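Local coordinates for putative lipoprotein (Parabacteroides distasonis ATCC 8503, PDB 3JX8) that is of uncharacterised function but, as a putative lipoprotein with an adhesin-head-like beta-solenoid fold, may bind lipid or take part in cell adhesion, at residues I20-F34 and P86-L98. Sequence-based numbering, arbitrary orientation.
Sequences ISDYDEITFVGSADF and PTVYKIKSNSKEL
Ala32 CB sits over the face of the Tyr89 ring, 3.4 Å from its centroid, the small methyl allowing so close an approach, while a water lies at the ring edge and links Tyr89 OH to the carbonyl of Val29. Ile91 CG2 stands over the centre of Phe34; the edge of Phe34, at CD2, points onto the face of Phe28. With CG1 anti to its carbonyl carbon (chi1 -57°), the beta-branched Ile91 also sends CD1 to Phe28 CE1 at 3.7 Å. Ser95 CB occupies a face of Tyr23, and Ile20 CD1 lies at that ring's edge. A serine fits here because its slim CB packs on the ring while OG turns to Tyr36 OH. Tyr23 OH donates to Ser93 OG over 2.6 Å, and Ser93 OG also bonds to Tyr44 O. Where both segments leave regular strand, Asp22 OD1 accepts the backbone N-H of Lys96 on its syn side, 3.0 Å away. Next to the Ala32-Tyr89 contact, Asp33 and Phe34 pair in parallel with Lys90 and Ile91, Ile91 N reaching Asp33 O at 2.8 Å. Strand 33-38 thereby joins 89-95 in one wall; 25-29 lies in another, and Phe28, Phe34 and Ile91 pack between them, consistent with a beta-solenoid whose apolar interior accommodates the bonded Tyr23-Ser93 hydroxyls.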
# COMPACT_ATOMS: atom_id res chain seq x y z
N ILE A 20 29.47 15.80 14.48
CA ILE A 20 28.91 14.48 14.35
C ILE A 20 29.97 13.42 14.01
O ILE A 20 30.95 13.72 13.38
CB ILE A 20 27.82 14.45 13.25
CG1 ILE A 20 28.37 14.86 11.89
CG2 ILE A 20 26.67 15.35 13.60
CD1 ILE A 20 27.49 14.35 10.73
N SER A 21 29.73 12.18 14.43
CA SER A 21 30.47 11.02 13.90
C SER A 21 29.86 10.62 12.57
O SER A 21 28.78 11.07 12.20
CB SER A 21 30.28 9.79 14.78
OG SER A 21 30.54 10.10 16.12
N ASP A 22 30.55 9.70 11.91
CA ASP A 22 30.03 9.09 10.71
C ASP A 22 28.72 8.39 10.98
O ASP A 22 28.43 7.99 12.10
CB ASP A 22 31.02 8.07 10.13
CG ASP A 22 30.68 7.70 8.69
OD1 ASP A 22 30.28 8.59 7.92
OD2 ASP A 22 30.84 6.54 8.32
N TYR A 23 27.94 8.25 9.93
CA TYR A 23 26.67 7.58 9.99
C TYR A 23 26.47 6.90 8.66
O TYR A 23 26.99 7.34 7.66
CB TYR A 23 25.54 8.60 10.26
CG TYR A 23 25.42 9.73 9.24
CD1 TYR A 23 24.63 9.58 8.11
CD2 TYR A 23 26.08 10.95 9.43
CE1 TYR A 23 24.49 10.62 7.18
CE2 TYR A 23 25.93 12.01 8.52
CZ TYR A 23 25.13 11.83 7.40
OH TYR A 23 24.99 12.86 6.49
N ASP A 24 25.73 5.81 8.67
CA ASP A 24 25.39 5.10 7.46
C ASP A 24 23.89 5.08 7.24
O ASP A 24 23.40 4.45 6.31
CB ASP A 24 25.94 3.67 7.49
CG ASP A 24 25.35 2.82 8.59
OD1 ASP A 24 24.42 3.25 9.31
OD2 ASP A 24 25.84 1.67 8.74
N GLU A 25 23.16 5.80 8.09
CA GLU A 25 21.71 5.81 8.02
C GLU A 25 21.19 7.19 8.45
O GLU A 25 21.79 7.84 9.32
CB GLU A 25 21.22 4.69 8.91
CG GLU A 25 19.75 4.55 9.00
CD GLU A 25 19.33 3.37 9.87
OE1 GLU A 25 20.05 2.32 9.85
OE2 GLU A 25 18.26 3.51 10.55
N ILE A 26 20.10 7.64 7.82
CA ILE A 26 19.46 8.94 8.09
C ILE A 26 17.99 8.75 8.41
O ILE A 26 17.27 8.13 7.64
CB ILE A 26 19.56 9.91 6.90
CG1 ILE A 26 21.02 10.29 6.59
CG2 ILE A 26 18.72 11.18 7.16
CD1 ILE A 26 21.21 11.08 5.24
N THR A 27 17.55 9.31 9.54
CA THR A 27 16.15 9.50 9.86
C THR A 27 15.92 10.99 9.78
O THR A 27 16.44 11.74 10.61
CB THR A 27 15.84 9.08 11.31
OG1 THR A 27 16.01 7.68 11.40
CG2 THR A 27 14.41 9.40 11.67
N PHE A 28 15.13 11.43 8.81
CA PHE A 28 14.88 12.85 8.57
C PHE A 28 13.40 13.11 8.51
O PHE A 28 12.74 12.61 7.63
CB PHE A 28 15.50 13.26 7.25
CG PHE A 28 15.03 14.59 6.74
CD1 PHE A 28 14.97 15.70 7.57
CD2 PHE A 28 14.72 14.75 5.39
CE1 PHE A 28 14.54 16.94 7.10
CE2 PHE A 28 14.28 16.00 4.89
CZ PHE A 28 14.20 17.09 5.76
N VAL A 29 12.88 13.89 9.44
CA VAL A 29 11.48 14.23 9.43
C VAL A 29 11.41 15.73 9.32
O VAL A 29 12.01 16.45 10.14
CB VAL A 29 10.81 13.84 10.75
CG1 VAL A 29 9.32 14.31 10.77
CG2 VAL A 29 11.04 12.35 11.04
N GLY A 30 10.64 16.22 8.37
CA GLY A 30 10.45 17.66 8.24
C GLY A 30 10.45 18.18 6.82
O GLY A 30 10.46 17.41 5.85
N SER A 31 10.45 19.51 6.73
CA SER A 31 10.21 20.22 5.48
C SER A 31 11.46 20.83 4.87
O SER A 31 11.35 21.56 3.89
CB SER A 31 9.18 21.34 5.70
OG SER A 31 9.71 22.39 6.51
N ALA A 32 12.63 20.49 5.40
CA ALA A 32 13.88 21.12 4.93
C ALA A 32 14.20 20.73 3.50
O ALA A 32 13.76 19.70 3.00
CB ALA A 32 15.05 20.72 5.83
N ASP A 33 14.99 21.57 2.84
CA ASP A 33 15.80 21.14 1.71
C ASP A 33 17.10 20.58 2.27
O ASP A 33 17.92 21.31 2.85
CB ASP A 33 16.06 22.29 0.77
CG ASP A 33 14.79 22.77 0.07
OD1 ASP A 33 13.90 21.94 -0.22
OD2 ASP A 33 14.69 23.96 -0.22
N PHE A 34 17.27 19.27 2.11
CA PHE A 34 18.37 18.52 2.67
C PHE A 34 19.24 18.11 1.51
O PHE A 34 18.79 17.39 0.64
CB PHE A 34 17.79 17.32 3.41
CG PHE A 34 18.75 16.55 4.30
CD1 PHE A 34 20.08 16.33 3.96
CD2 PHE A 34 18.27 15.95 5.46
CE1 PHE A 34 20.91 15.58 4.77
CE2 PHE A 34 19.11 15.23 6.30
CZ PHE A 34 20.42 15.04 5.96
N PRO A 86 9.11 26.93 9.68
CA PRO A 86 10.27 27.77 9.41
C PRO A 86 10.05 28.72 8.25
O PRO A 86 9.21 28.45 7.40
CB PRO A 86 11.37 26.75 9.07
CG PRO A 86 10.69 25.55 8.67
CD PRO A 86 9.39 25.52 9.40
N THR A 87 10.78 29.83 8.24
CA THR A 87 10.83 30.71 7.08
C THR A 87 11.96 30.25 6.15
O THR A 87 11.92 30.53 4.98
CB THR A 87 10.97 32.19 7.47
OG1 THR A 87 12.20 32.41 8.15
CG2 THR A 87 9.82 32.62 8.37
N VAL A 88 12.94 29.51 6.68
CA VAL A 88 14.07 28.98 5.89
C VAL A 88 14.46 27.71 6.60
O VAL A 88 14.50 27.69 7.82
CB VAL A 88 15.33 29.91 5.98
CG1 VAL A 88 16.47 29.36 5.10
CG2 VAL A 88 15.02 31.30 5.58
N TYR A 89 14.77 26.65 5.86
CA TYR A 89 15.19 25.40 6.49
C TYR A 89 16.00 24.60 5.49
O TYR A 89 15.45 24.08 4.52
CB TYR A 89 13.98 24.63 7.02
CG TYR A 89 14.25 23.43 7.90
CD1 TYR A 89 15.53 23.14 8.41
CD2 TYR A 89 13.21 22.58 8.25
CE1 TYR A 89 15.74 22.03 9.21
CE2 TYR A 89 13.43 21.47 9.07
CZ TYR A 89 14.69 21.20 9.54
OH TYR A 89 14.88 20.12 10.36
N LYS A 90 17.31 24.57 5.72
CA LYS A 90 18.27 23.94 4.82
C LYS A 90 19.20 23.07 5.64
O LYS A 90 19.62 23.47 6.76
CB LYS A 90 19.09 24.98 4.08
CG LYS A 90 18.28 25.85 3.16
CD LYS A 90 19.14 26.79 2.28
CE LYS A 90 19.63 28.00 3.02
NZ LYS A 90 20.52 28.85 2.17
N ILE A 91 19.53 21.91 5.10
CA ILE A 91 20.43 20.99 5.75
C ILE A 91 21.48 20.56 4.72
O ILE A 91 21.14 20.25 3.57
CB ILE A 91 19.69 19.73 6.27
CG1 ILE A 91 18.56 20.14 7.23
CG2 ILE A 91 20.71 18.74 6.92
CD1 ILE A 91 17.55 19.02 7.58
N LYS A 92 22.75 20.57 5.11
CA LYS A 92 23.81 20.01 4.28
C LYS A 92 24.57 18.99 5.12
O LYS A 92 24.96 19.27 6.26
CB LYS A 92 24.73 21.11 3.76
CG LYS A 92 24.06 22.03 2.76
CD LYS A 92 25.06 22.90 2.04
CE LYS A 92 24.37 23.79 1.02
NZ LYS A 92 25.33 24.25 -0.03
N SER A 93 24.75 17.80 4.58
CA SER A 93 25.50 16.80 5.34
C SER A 93 26.18 15.82 4.43
O SER A 93 25.80 15.68 3.28
CB SER A 93 24.57 16.07 6.34
OG SER A 93 25.30 15.31 7.28
N ASN A 94 27.22 15.17 4.95
CA ASN A 94 27.85 14.07 4.27
C ASN A 94 28.37 13.00 5.23
O ASN A 94 28.58 13.24 6.43
CB ASN A 94 28.95 14.58 3.35
CG ASN A 94 30.03 15.35 4.08
OD1 ASN A 94 30.94 14.76 4.67
ND2 ASN A 94 29.96 16.66 4.00
N SER A 95 28.52 11.80 4.69
CA SER A 95 29.08 10.66 5.44
C SER A 95 29.74 9.77 4.42
O SER A 95 29.66 10.05 3.21
CB SER A 95 28.01 9.88 6.21
OG SER A 95 27.15 9.19 5.32
N LYS A 96 30.39 8.71 4.89
CA LYS A 96 31.13 7.85 3.97
C LYS A 96 30.17 7.08 3.07
O LYS A 96 30.42 6.94 1.88
CB LYS A 96 32.07 6.92 4.74
CG LYS A 96 33.03 7.68 5.71
CD LYS A 96 34.45 7.86 5.17
CE LYS A 96 35.24 9.06 5.82
NZ LYS A 96 34.99 9.28 7.30
N GLU A 97 29.04 6.63 3.62
CA GLU A 97 28.08 5.81 2.86
C GLU A 97 26.68 6.01 3.41
O GLU A 97 26.52 6.19 4.62
CB GLU A 97 28.48 4.35 3.02
CG GLU A 97 27.56 3.35 2.34
CD GLU A 97 28.01 1.91 2.58
OE1 GLU A 97 28.88 1.70 3.47
OE2 GLU A 97 27.51 0.99 1.88
N LEU A 98 25.67 5.93 2.55
CA LEU A 98 24.28 5.97 2.99
C LEU A 98 23.59 4.69 2.55
O LEU A 98 23.26 4.52 1.38
CB LEU A 98 23.56 7.17 2.40
CG LEU A 98 22.07 7.34 2.76
CD1 LEU A 98 21.87 7.52 4.30
CD2 LEU A 98 21.54 8.51 1.97
O HOH W 1 29.03 5.79 6.44
O HOH W 2 12.39 18.97 11.13